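Local coordinates for protein endo-1,3-beta-glucanase, family GH16 (Zobellia galactanivorans, PDB 4BPZ) that probably hydrolyses internal beta-1,3-glucosidic bonds of laminarin-type glucans, as the family GH16 catalytic domain of a longer protein, at residues A[16-21]-A[251-256]; A[113-118]-A[223-228]; A[93-98]-A[191-196]; A[109-114]-A[145-150]. The protein carries 1 engineered substitution. One frame throughout, in Å; residues are numbered along the deposited sequence.

Contacts 2 and 4 lie deep in the jelly roll and share strand 110-118, with A113 and I114 common to both; each touches the bound glucose, contact 2 through the face of an indole and contact 4 through a carboxylate. Contacts 1 and 3 sit nearer the surface, 15-16 Å from the centre of the chain; contact 1 pairs 13-17 with 244-255, contact 3 pairs 96-103 with 187-193, and strands 244-255 and 96-103 are themselves neighbours. Their chemistry differs: contact 1 rests on a salt bridge beside a calcium ion, contact 3 on an aromatic cluster. V252 of contact 1 and V98 of contact 3 touch L224 of contact 2, joining strands 244-255 and 96-103 to strand 222-230.

Contact 1: A[16-21]-A[251-256]; sequences SDEFEY and YVRIYQ. With CA (calcium ion), chain E.
E18 OE1 is held by two donors, R253 NH2 at 2.9 Å and a water at 2.7 Å that is itself a calcium ligand. R253 approaches side-on: NH2 serves OE1 while NE meets the syn lone pair of E18 OE2 at 2.9 Å, and both bonds are nearly straight (168° and 165°). The carboxylate lies at the edge of the guanidinium, whose CZ stands 3.5 Å above the Y251 ring plane, over its centre. A leucine in place of R253 would probably leave the E18 carboxylate without its charged mate and uncover that face of Y251. The calcium site lies alongside: E18 O and E20 OE2 bind the ion, and G62 and D250 complete the protein ligands. Here strand 13-17 pairs with strand 244-255 in the GH16 jelly roll, D17 and V252 forming an antiparallel hydrogen-bonded pair. Just beyond, D17 OD1 accepts from F19 N in an Asx turn, while Y21 OH reaches the syn lone pair of D17 OD2, which W30 also meets. Beside this turn the F19 ring packs near V252, CE2 lying 4.3 Å from V252 CG2, with Y251 CA at the ring edge.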
# COMPACT_ATOMS: atom_id res chain seq x y z
N SER A 16 14.42 -6.68 1.02
CA SER A 16 13.43 -7.58 1.64
C SER A 16 13.30 -7.27 3.09
O SER A 16 14.23 -6.73 3.73
CB SER A 16 13.79 -9.04 1.46
OG SER A 16 14.98 -9.34 2.12
N ASP A 17 12.19 -7.69 3.63
CA ASP A 17 12.03 -7.74 5.10
C ASP A 17 11.29 -9.04 5.37
O ASP A 17 10.12 -9.17 4.96
CB ASP A 17 11.38 -6.48 5.72
CG ASP A 17 11.66 -6.44 7.21
OD1 ASP A 17 11.99 -7.48 7.81
OD2 ASP A 17 11.47 -5.28 7.77
N GLU A 18 11.92 -10.01 6.04
CA GLU A 18 11.30 -11.24 6.46
C GLU A 18 10.60 -11.12 7.84
O GLU A 18 9.93 -12.03 8.25
CB GLU A 18 12.37 -12.35 6.54
CG GLU A 18 13.01 -12.60 5.18
CD GLU A 18 12.12 -13.12 4.13
OE1 GLU A 18 11.18 -13.95 4.36
OE2 GLU A 18 12.39 -12.77 2.95
N PHE A 19 10.79 -9.98 8.48
CA PHE A 19 10.10 -9.70 9.74
C PHE A 19 10.43 -10.76 10.83
O PHE A 19 9.50 -11.06 11.63
CB PHE A 19 8.59 -9.52 9.51
CG PHE A 19 8.30 -8.31 8.68
CD1 PHE A 19 8.68 -7.04 9.11
CD2 PHE A 19 7.73 -8.48 7.43
CE1 PHE A 19 8.43 -5.91 8.30
CE2 PHE A 19 7.51 -7.36 6.60
CZ PHE A 19 7.85 -6.08 7.04
N GLU A 20 11.63 -11.30 10.89
CA GLU A 20 11.95 -12.33 11.85
C GLU A 20 12.45 -11.72 13.16
O GLU A 20 12.78 -12.53 14.10
CB GLU A 20 12.89 -13.36 11.16
CG GLU A 20 12.20 -14.19 10.02
CD GLU A 20 10.84 -14.96 10.32
OE1 GLU A 20 10.89 -15.54 11.47
OE2 GLU A 20 9.77 -15.03 9.46
N TYR A 21 12.51 -10.42 13.33
CA TYR A 21 12.88 -9.76 14.53
C TYR A 21 11.65 -9.32 15.41
O TYR A 21 10.52 -9.62 15.01
CB TYR A 21 13.75 -8.58 14.17
CG TYR A 21 13.04 -7.63 13.19
CD1 TYR A 21 12.27 -6.53 13.60
CD2 TYR A 21 13.21 -7.77 11.82
CE1 TYR A 21 11.64 -5.65 12.68
CE2 TYR A 21 12.55 -6.94 10.86
CZ TYR A 21 11.82 -5.93 11.30
OH TYR A 21 11.14 -5.03 10.41
N TYR A 251 6.23 -11.34 4.77
CA TYR A 251 7.45 -10.83 4.21
C TYR A 251 7.09 -9.86 3.04
O TYR A 251 6.02 -9.95 2.46
CB TYR A 251 8.38 -11.94 3.62
CG TYR A 251 7.80 -12.87 2.61
CD1 TYR A 251 7.54 -12.48 1.30
CD2 TYR A 251 7.53 -14.22 2.96
CE1 TYR A 251 7.09 -13.36 0.33
CE2 TYR A 251 7.06 -15.10 2.02
CZ TYR A 251 6.85 -14.71 0.71
OH TYR A 251 6.34 -15.60 -0.17
N VAL A 252 8.08 -9.04 2.76
CA VAL A 252 8.13 -8.22 1.49
C VAL A 252 9.43 -8.60 0.83
O VAL A 252 10.48 -8.53 1.50
CB VAL A 252 8.12 -6.71 1.83
CG1 VAL A 252 8.33 -5.88 0.57
CG2 VAL A 252 6.83 -6.34 2.52
N ARG A 253 9.39 -8.96 -0.45
CA ARG A 253 10.62 -9.25 -1.21
C ARG A 253 10.53 -8.49 -2.54
O ARG A 253 9.49 -8.51 -3.19
CB ARG A 253 10.77 -10.74 -1.47
CG ARG A 253 10.93 -11.60 -0.21
CD ARG A 253 10.79 -13.05 -0.50
NE ARG A 253 10.90 -13.81 0.75
CZ ARG A 253 10.52 -15.07 0.88
NH1 ARG A 253 10.10 -15.76 -0.14
NH2 ARG A 253 10.60 -15.60 2.10
N ILE A 254 11.66 -7.90 -2.96
CA ILE A 254 11.71 -7.24 -4.25
C ILE A 254 12.94 -7.78 -4.99
O ILE A 254 14.07 -7.74 -4.45
CB ILE A 254 11.76 -5.70 -4.12
CG1 ILE A 254 10.61 -5.22 -3.23
CG2 ILE A 254 11.82 -5.07 -5.48
CD1 ILE A 254 10.57 -3.67 -3.03
N TYR A 255 12.73 -8.26 -6.19
CA TYR A 255 13.74 -8.77 -7.02
C TYR A 255 13.86 -7.89 -8.29
O TYR A 255 12.88 -7.38 -8.78
CB TYR A 255 13.40 -10.20 -7.49
CG TYR A 255 13.25 -11.21 -6.40
CD1 TYR A 255 12.04 -11.38 -5.77
CD2 TYR A 255 14.33 -11.99 -6.00
CE1 TYR A 255 11.85 -12.32 -4.74
CE2 TYR A 255 14.17 -12.96 -4.99
CZ TYR A 255 12.95 -13.08 -4.36
OH TYR A 255 12.81 -14.01 -3.35
N GLN A 256 15.04 -7.85 -8.89
CA GLN A 256 15.19 -7.23 -10.20
C GLN A 256 15.87 -8.12 -11.17
O GLN A 256 16.33 -9.18 -10.79
CB GLN A 256 15.97 -5.91 -10.05
CG GLN A 256 15.09 -4.83 -9.45
CD GLN A 256 15.75 -3.48 -9.30
OE1 GLN A 256 15.10 -2.42 -9.57
NE2 GLN A 256 16.97 -3.43 -8.91
OXT GLN A 256 15.90 -7.73 -12.39
CA CA E . 8.24 -13.66 8.09
O HOH W 1 9.42 -14.72 6.29

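Contact 2: A[113-118]-A[223-228]; sequences AIWTLG and YLLLNI. With GLC (alpha-D-glucopyranose), chain C.
W115 and L225 meet as an antiparallel hydrogen-bonded pair, one of three between these strands; L225 N to W115 O, at 2.7 Å, is the shortest of the six backbone bonds, and A113-N227 and L117-Y223 flank it. One side-chain bond adds to them. W115 NE1 gives its hydrogen, near the indole plane, to N227 OD1 at 2.9 Å, with ring and amide planes 72° apart. The W115 side chain has a start between its own N and carbonyl carbon (chi1 58°) that, with the turn at chi2, sets NE1 beside N227 OD1. CH-pi contacts follow: L225 CB sits 3.7 Å from the centroid of the indole five-membered ring, over the face, while L117 CB lies off-centre over the Y223 ring. Among the apolar contacts, L225 CD1 reaches L117 CG. On the other side of the strands I114 CG2 touches L226 CD2 at 4.0 Å and L224 CD1 at 4.1 Å, within the packing against strand 244-255. The indole face away from L225 receives the sugar, glucose C5 standing 3.4 Å above the plane of W115. A tryptophan laid flat under a glucose ring, backed by a leucine and fixed at its N-H, is a carbohydrate-binding platform, here in the glycan cleft of a GH16 jelly roll.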
# COMPACT_ATOMS: atom_id res chain seq x y z
N ALA A 113 -4.12 -1.90 1.93
CA ALA A 113 -3.52 -1.74 0.64
C ALA A 113 -2.02 -2.04 0.67
O ALA A 113 -1.33 -1.78 1.67
CB ALA A 113 -3.72 -0.34 0.11
N ILE A 114 -1.56 -2.58 -0.45
CA ILE A 114 -0.14 -2.79 -0.80
C ILE A 114 -0.02 -2.02 -2.13
O ILE A 114 -0.69 -2.42 -3.10
CB ILE A 114 0.20 -4.23 -1.01
CG1 ILE A 114 -0.14 -5.08 0.24
CG2 ILE A 114 1.69 -4.38 -1.39
CD1 ILE A 114 -0.10 -6.59 0.00
N TRP A 115 0.80 -0.98 -2.22
CA TRP A 115 0.73 -0.18 -3.44
C TRP A 115 2.01 0.62 -3.56
O TRP A 115 2.89 0.53 -2.71
CB TRP A 115 -0.53 0.69 -3.43
CG TRP A 115 -0.66 1.64 -2.27
CD1 TRP A 115 -0.83 1.36 -0.94
CD2 TRP A 115 -0.80 3.07 -2.36
NE1 TRP A 115 -1.05 2.49 -0.21
CE2 TRP A 115 -1.04 3.54 -1.07
CE3 TRP A 115 -0.76 4.00 -3.43
CZ2 TRP A 115 -1.31 4.91 -0.78
CZ3 TRP A 115 -1.01 5.32 -3.17
CH2 TRP A 115 -1.29 5.81 -1.87
N THR A 116 2.14 1.33 -4.65
CA THR A 116 3.35 2.14 -4.93
C THR A 116 2.94 3.56 -5.30
O THR A 116 1.87 3.81 -5.81
CB THR A 116 4.20 1.55 -6.07
OG1 THR A 116 3.62 1.89 -7.34
CG2 THR A 116 4.45 0.05 -5.95
N LEU A 117 3.90 4.44 -5.07
CA LEU A 117 3.86 5.79 -5.61
C LEU A 117 5.20 6.04 -6.31
O LEU A 117 6.26 5.62 -5.82
CB LEU A 117 3.67 6.85 -4.53
CG LEU A 117 2.26 7.05 -3.99
CD1 LEU A 117 2.21 7.85 -2.73
CD2 LEU A 117 1.40 7.63 -5.11
N GLY A 118 5.16 6.83 -7.38
CA GLY A 118 6.39 7.35 -7.91
C GLY A 118 7.15 8.11 -6.86
O GLY A 118 6.59 8.88 -6.08
N TYR A 223 8.31 3.79 -4.75
CA TYR A 223 8.43 3.19 -3.44
C TYR A 223 7.16 2.48 -3.05
O TYR A 223 6.08 2.75 -3.60
CB TYR A 223 8.88 4.20 -2.37
CG TYR A 223 7.97 5.36 -2.19
CD1 TYR A 223 6.87 5.32 -1.29
CD2 TYR A 223 8.15 6.55 -2.92
CE1 TYR A 223 6.05 6.40 -1.13
CE2 TYR A 223 7.33 7.64 -2.76
CZ TYR A 223 6.29 7.57 -1.84
OH TYR A 223 5.51 8.69 -1.67
N LEU A 224 7.27 1.56 -2.11
CA LEU A 224 6.16 0.73 -1.66
C LEU A 224 5.47 1.37 -0.44
O LEU A 224 6.13 1.97 0.43
CB LEU A 224 6.68 -0.65 -1.22
CG LEU A 224 5.66 -1.74 -0.94
CD1 LEU A 224 5.00 -2.19 -2.26
CD2 LEU A 224 6.38 -2.95 -0.29
N LEU A 225 4.14 1.23 -0.37
CA LEU A 225 3.34 1.61 0.74
C LEU A 225 2.55 0.44 1.28
O LEU A 225 2.05 -0.38 0.49
CB LEU A 225 2.36 2.75 0.39
CG LEU A 225 2.98 4.09 -0.10
CD1 LEU A 225 3.14 4.13 -1.61
CD2 LEU A 225 2.19 5.27 0.38
N LEU A 226 2.36 0.40 2.61
CA LEU A 226 1.55 -0.62 3.28
C LEU A 226 0.70 0.11 4.30
O LEU A 226 1.24 0.88 5.11
CB LEU A 226 2.46 -1.59 4.08
CG LEU A 226 3.44 -2.34 3.21
CD1 LEU A 226 4.46 -3.04 4.17
CD2 LEU A 226 2.80 -3.32 2.27
N ASN A 227 -0.61 -0.12 4.31
CA ASN A 227 -1.45 0.64 5.24
C ASN A 227 -2.79 -0.07 5.46
O ASN A 227 -3.18 -0.92 4.64
CB ASN A 227 -1.69 2.08 4.75
CG ASN A 227 -2.51 2.14 3.49
OD1 ASN A 227 -1.98 1.84 2.42
ND2 ASN A 227 -3.80 2.39 3.60
N ILE A 228 -3.51 0.34 6.49
CA ILE A 228 -4.99 0.09 6.58
C ILE A 228 -5.66 1.42 6.71
O ILE A 228 -5.49 2.06 7.76
CB ILE A 228 -5.42 -0.82 7.74
CG1 ILE A 228 -4.63 -2.13 7.88
CG2 ILE A 228 -6.92 -1.10 7.58
CD1 ILE A 228 -4.96 -2.84 9.19
C1 GLC C . -5.04 3.83 -4.68
C2 GLC C . -5.71 5.24 -4.54
C3 GLC C . -5.08 5.91 -3.30
C4 GLC C . -5.24 5.06 -2.11
C5 GLC C . -4.42 3.83 -2.41
C6 GLC C . -4.42 2.80 -1.30
O1 GLC C . -3.74 3.88 -5.22
O2 GLC C . -5.45 5.94 -5.73
O3 GLC C . -5.74 7.22 -3.08
O4 GLC C . -4.78 5.75 -0.94
O5 GLC C . -4.99 3.18 -3.56
O6 GLC C . -5.73 2.33 -1.01

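Contact 3: A[93-98]-A[191-196]; sequences FTYGKV and LEWNAS
Y95 turns the edge of its ring to the face of W193 in a T-shaped pair, planes 82° apart, with Y95 CD1 3.5 Å from W193 NE1. W193 in turn points its own edge at the face of F93 in an offset edge-to-face contact, CZ3 lying 3.7 Å from F93 CE2. Between the two partners the backbone of Y95 also covers the indole: Y95 CA stands 4.0 Å from the centroid of the five-membered ring. Its CG anti to the backbone N (chi1 173°), W193 reaches across into the bend 93-95 and donates NE1 to Y218 O. This bend leads into strand 96-103, antiparallel to strand 187-193 in the GH16 jelly roll; G96-W193 and V98-L191 are hydrogen-bonded pairs. An alanine at W193 would probably leave the edge of Y95 and the face of F93 without their aromatic partner. The Y95 ring lies over A195, whose N is 3.6 Å from Y95 CE1, and Y95 OH bonds N219. On the other side of the strands K97 and E192 run side by side, their CG atoms 4.0 Å apart, but their ends part, K97 NZ bonding G7 O and E192 OE2 bonding H6, both in the N-terminal tag.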
# COMPACT_ATOMS: atom_id res chain seq x y z
N PHE A 93 12.79 1.99 -6.40
CA PHE A 93 13.29 1.09 -7.43
C PHE A 93 12.52 1.29 -8.72
O PHE A 93 11.34 1.71 -8.67
CB PHE A 93 13.23 -0.37 -6.97
CG PHE A 93 11.85 -0.83 -6.69
CD1 PHE A 93 11.15 -0.41 -5.54
CD2 PHE A 93 11.15 -1.64 -7.59
CE1 PHE A 93 9.85 -0.76 -5.26
CE2 PHE A 93 9.79 -2.02 -7.28
CZ PHE A 93 9.18 -1.53 -6.15
N THR A 94 13.20 0.97 -9.83
CA THR A 94 12.58 1.00 -11.16
C THR A 94 12.64 -0.34 -11.76
O THR A 94 13.74 -0.88 -12.00
CB THR A 94 13.27 1.99 -12.11
OG1 THR A 94 13.34 3.24 -11.40
CG2 THR A 94 12.48 2.16 -13.40
N TYR A 95 11.43 -0.93 -11.98
CA TYR A 95 11.24 -2.31 -12.48
C TYR A 95 11.54 -3.31 -11.40
O TYR A 95 12.34 -3.03 -10.44
CB TYR A 95 11.99 -2.58 -13.76
CG TYR A 95 11.83 -1.54 -14.84
CD1 TYR A 95 10.64 -0.92 -15.12
CD2 TYR A 95 12.92 -1.15 -15.58
CE1 TYR A 95 10.50 0.02 -16.12
CE2 TYR A 95 12.84 -0.23 -16.63
CZ TYR A 95 11.59 0.38 -16.88
OH TYR A 95 11.53 1.31 -17.87
N GLY A 96 10.91 -4.45 -11.47
CA GLY A 96 11.21 -5.55 -10.57
C GLY A 96 9.98 -6.36 -10.31
O GLY A 96 8.88 -6.15 -10.83
N LYS A 97 10.17 -7.32 -9.43
CA LYS A 97 9.11 -8.25 -9.01
C LYS A 97 8.95 -8.03 -7.51
O LYS A 97 9.91 -8.23 -6.74
CB LYS A 97 9.49 -9.67 -9.32
CG LYS A 97 8.44 -10.67 -8.89
CD LYS A 97 8.74 -12.09 -9.38
CE LYS A 97 9.92 -12.68 -8.70
NZ LYS A 97 10.38 -13.96 -9.32
N VAL A 98 7.80 -7.57 -7.07
CA VAL A 98 7.49 -7.37 -5.66
C VAL A 98 6.57 -8.45 -5.20
O VAL A 98 5.55 -8.72 -5.85
CB VAL A 98 6.75 -6.05 -5.49
CG1 VAL A 98 6.39 -5.80 -4.00
CG2 VAL A 98 7.58 -4.84 -6.03
N LEU A 191 3.66 -8.08 -7.98
CA LEU A 191 3.79 -7.22 -9.14
C LEU A 191 4.96 -7.65 -9.94
O LEU A 191 6.05 -7.85 -9.33
CB LEU A 191 3.98 -5.75 -8.67
CG LEU A 191 4.44 -4.74 -9.73
CD1 LEU A 191 3.38 -4.52 -10.83
CD2 LEU A 191 4.83 -3.43 -9.06
N GLU A 192 4.86 -7.76 -11.26
CA GLU A 192 6.05 -7.89 -12.14
C GLU A 192 5.99 -6.66 -13.05
O GLU A 192 5.06 -6.48 -13.83
CB GLU A 192 5.91 -9.17 -12.97
CG GLU A 192 6.02 -10.39 -12.12
CD GLU A 192 5.64 -11.67 -12.76
OE1 GLU A 192 5.56 -11.72 -14.03
OE2 GLU A 192 5.40 -12.64 -12.03
N TRP A 193 7.04 -5.87 -12.97
CA TRP A 193 7.10 -4.60 -13.61
C TRP A 193 8.37 -4.50 -14.44
O TRP A 193 9.48 -4.65 -13.91
CB TRP A 193 7.11 -3.53 -12.52
CG TRP A 193 7.34 -2.11 -12.91
CD1 TRP A 193 7.10 -1.46 -14.13
CD2 TRP A 193 7.81 -1.09 -12.02
NE1 TRP A 193 7.45 -0.17 -14.04
CE2 TRP A 193 7.88 0.12 -12.78
CE3 TRP A 193 8.23 -1.07 -10.65
CZ2 TRP A 193 8.37 1.29 -12.21
CZ3 TRP A 193 8.69 0.11 -10.11
CH2 TRP A 193 8.78 1.28 -10.90
N ASN A 194 8.23 -4.21 -15.74
CA ASN A 194 9.42 -3.94 -16.58
C ASN A 194 9.05 -2.93 -17.60
O ASN A 194 7.97 -2.28 -17.53
CB ASN A 194 10.02 -5.24 -17.13
CG ASN A 194 9.04 -6.00 -18.00
OD1 ASN A 194 8.11 -5.40 -18.59
ND2 ASN A 194 9.27 -7.33 -18.15
N ALA A 195 9.98 -2.63 -18.50
CA ALA A 195 9.73 -1.58 -19.52
C ALA A 195 8.54 -1.94 -20.43
O ALA A 195 7.99 -1.09 -21.11
CB ALA A 195 10.96 -1.31 -20.36
N SER A 196 8.21 -3.24 -20.53
CA SER A 196 7.13 -3.75 -21.40
C SER A 196 5.73 -3.67 -20.75
O SER A 196 4.78 -3.32 -21.42
CB SER A 196 7.47 -5.20 -21.80
OG SER A 196 8.69 -5.20 -22.56

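Contact 4: A[109-114]-A[145-150]; sequences GTWPAI and ILEQNG. With GLC (alpha-D-glucopyranose), chain C.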
# COMPACT_ATOMS: atom_id res chain seq x y z
N GLY A 109 -15.43 -2.14 7.02
CA GLY A 109 -14.91 -0.80 7.21
C GLY A 109 -13.41 -0.63 6.95
O GLY A 109 -12.95 0.50 6.86
N THR A 110 -12.68 -1.74 6.93
CA THR A 110 -11.24 -1.71 6.74
C THR A 110 -10.90 -1.70 5.24
O THR A 110 -11.56 -2.33 4.40
CB THR A 110 -10.59 -2.93 7.41
OG1 THR A 110 -11.09 -4.14 6.78
CG2 THR A 110 -10.80 -3.01 8.89
N TRP A 111 -9.82 -0.97 4.94
CA TRP A 111 -9.35 -0.77 3.57
C TRP A 111 -7.85 -0.99 3.55
O TRP A 111 -7.06 0.01 3.59
CB TRP A 111 -9.79 0.62 3.09
CG TRP A 111 -9.36 1.03 1.72
CD1 TRP A 111 -8.73 0.27 0.75
CD2 TRP A 111 -9.53 2.35 1.19
NE1 TRP A 111 -8.50 1.07 -0.38
CE2 TRP A 111 -8.97 2.33 -0.10
CE3 TRP A 111 -10.13 3.51 1.66
CZ2 TRP A 111 -9.00 3.45 -0.92
CZ3 TRP A 111 -10.17 4.65 0.83
CH2 TRP A 111 -9.62 4.60 -0.45
N PRO A 112 -7.38 -2.19 3.51
CA PRO A 112 -5.93 -2.45 3.45
C PRO A 112 -5.42 -2.21 2.04
O PRO A 112 -6.16 -2.36 1.06
CB PRO A 112 -5.83 -3.97 3.77
CG PRO A 112 -7.12 -4.53 3.14
CD PRO A 112 -8.18 -3.47 3.47
N ALA A 113 -4.12 -1.90 1.93
CA ALA A 113 -3.52 -1.74 0.64
C ALA A 113 -2.02 -2.04 0.67
O ALA A 113 -1.33 -1.78 1.67
CB ALA A 113 -3.72 -0.34 0.11
N ILE A 114 -1.56 -2.58 -0.45
CA ILE A 114 -0.14 -2.79 -0.80
C ILE A 114 -0.02 -2.02 -2.13
O ILE A 114 -0.69 -2.42 -3.10
CB ILE A 114 0.20 -4.23 -1.01
CG1 ILE A 114 -0.14 -5.08 0.24
CG2 ILE A 114 1.69 -4.38 -1.39
CD1 ILE A 114 -0.10 -6.59 0.00
N ILE A 145 -0.97 -3.02 -5.89
CA ILE A 145 -0.74 -4.47 -5.91
C ILE A 145 -1.90 -5.19 -5.23
O ILE A 145 -2.32 -6.24 -5.68
CB ILE A 145 0.60 -4.77 -5.26
CG1 ILE A 145 1.71 -3.98 -5.97
CG2 ILE A 145 0.83 -6.28 -5.28
CD1 ILE A 145 3.08 -4.17 -5.34
N LEU A 146 -2.44 -4.62 -4.16
CA LEU A 146 -3.60 -5.19 -3.49
C LEU A 146 -4.35 -4.08 -2.86
O LEU A 146 -3.78 -3.21 -2.16
CB LEU A 146 -3.09 -6.15 -2.38
CG LEU A 146 -4.12 -6.79 -1.41
CD1 LEU A 146 -4.49 -5.92 -0.26
CD2 LEU A 146 -5.31 -7.43 -2.21
N GLU A 147 -5.70 -4.00 -3.06
CA GLU A 147 -6.60 -3.34 -2.16
C GLU A 147 -7.77 -4.26 -1.89
O GLU A 147 -8.13 -5.09 -2.73
CB GLU A 147 -7.15 -2.05 -2.73
CG GLU A 147 -6.12 -1.00 -3.11
CD GLU A 147 -6.77 0.24 -3.71
OE1 GLU A 147 -7.33 1.09 -3.01
OE2 GLU A 147 -6.82 0.36 -5.01
N GLN A 148 -8.38 -4.13 -0.70
CA GLN A 148 -9.73 -4.66 -0.52
C GLN A 148 -10.60 -3.57 -0.02
O GLN A 148 -10.15 -2.74 0.81
CB GLN A 148 -9.77 -5.84 0.46
CG GLN A 148 -9.34 -7.18 -0.04
CD GLN A 148 -9.95 -8.27 0.78
OE1 GLN A 148 -9.82 -8.33 2.04
NE2 GLN A 148 -10.51 -9.21 0.11
N ASN A 149 -11.83 -3.50 -0.51
CA ASN A 149 -12.78 -2.60 0.06
C ASN A 149 -13.37 -3.15 1.36
O ASN A 149 -13.09 -4.25 1.76
CB ASN A 149 -13.85 -2.16 -0.97
CG ASN A 149 -14.67 -3.31 -1.50
OD1 ASN A 149 -14.94 -3.36 -2.76
ND2 ASN A 149 -15.04 -4.22 -0.68
N GLY A 150 -14.19 -2.35 2.03
CA GLY A 150 -14.69 -2.69 3.36
C GLY A 150 -15.87 -3.62 3.33
O GLY A 150 -16.13 -4.28 4.36
C1 GLC C . -5.04 3.83 -4.68
C2 GLC C . -5.71 5.24 -4.54
C3 GLC C . -5.08 5.91 -3.30
C4 GLC C . -5.24 5.06 -2.11
C5 GLC C . -4.42 3.83 -2.41
C6 GLC C . -4.42 2.80 -1.30
O1 GLC C . -3.74 3.88 -5.22
O2 GLC C . -5.45 5.94 -5.73
O3 GLC C . -5.74 7.22 -3.08
O4 GLC C . -4.78 5.75 -0.94
O5 GLC C . -4.99 3.18 -3.56
O6 GLC C . -5.73 2.33 -1.01
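W111 and E147 line the glycan cleft of the enzyme, where strand 110-118 meets the short strand 146-147. W111 NE1 donates to E147 OE1 at 2.9 Å; the acceptor lies in the indole plane and is met on the anti side of the carboxylate, and ring and carboxylate are nearly coplanar (23° apart). The same oxygen accepts from glucose O6 at 2.8 Å, so two donors grip it, and W111 is thus placed to steady the carboxylate that holds the sugar. E147 gets there with an extended chain, and its CG passes 4.1 Å from A113 CB. At the I114 end of the contact, where the chain turns a corner at I145, I145 and L146 both face I114 in a classic beta bulge: I114 O accepts from L146 N at 3.0 Å and from I145 N at 2.9 Å. The bulge lies in the stretch S142 to E147, which fits the E-x-D-x-x-E signature of GH16 laminarinases, S142 being the engineered position and a serine in place of the signature's first glutamate. I114 also packs its CD1 on L146 CB, at 3.8 Å, and its CG2 on I145 CB. Farther along, P112 CG rests near Q148 CB, and the bond from Q148 N to P112 O is weak. The Q148 carbonyl O, buried with no hydrogen-bond partner, faces W111 CD1 and CA. At the far end G109 N makes a weak bond to G150 O.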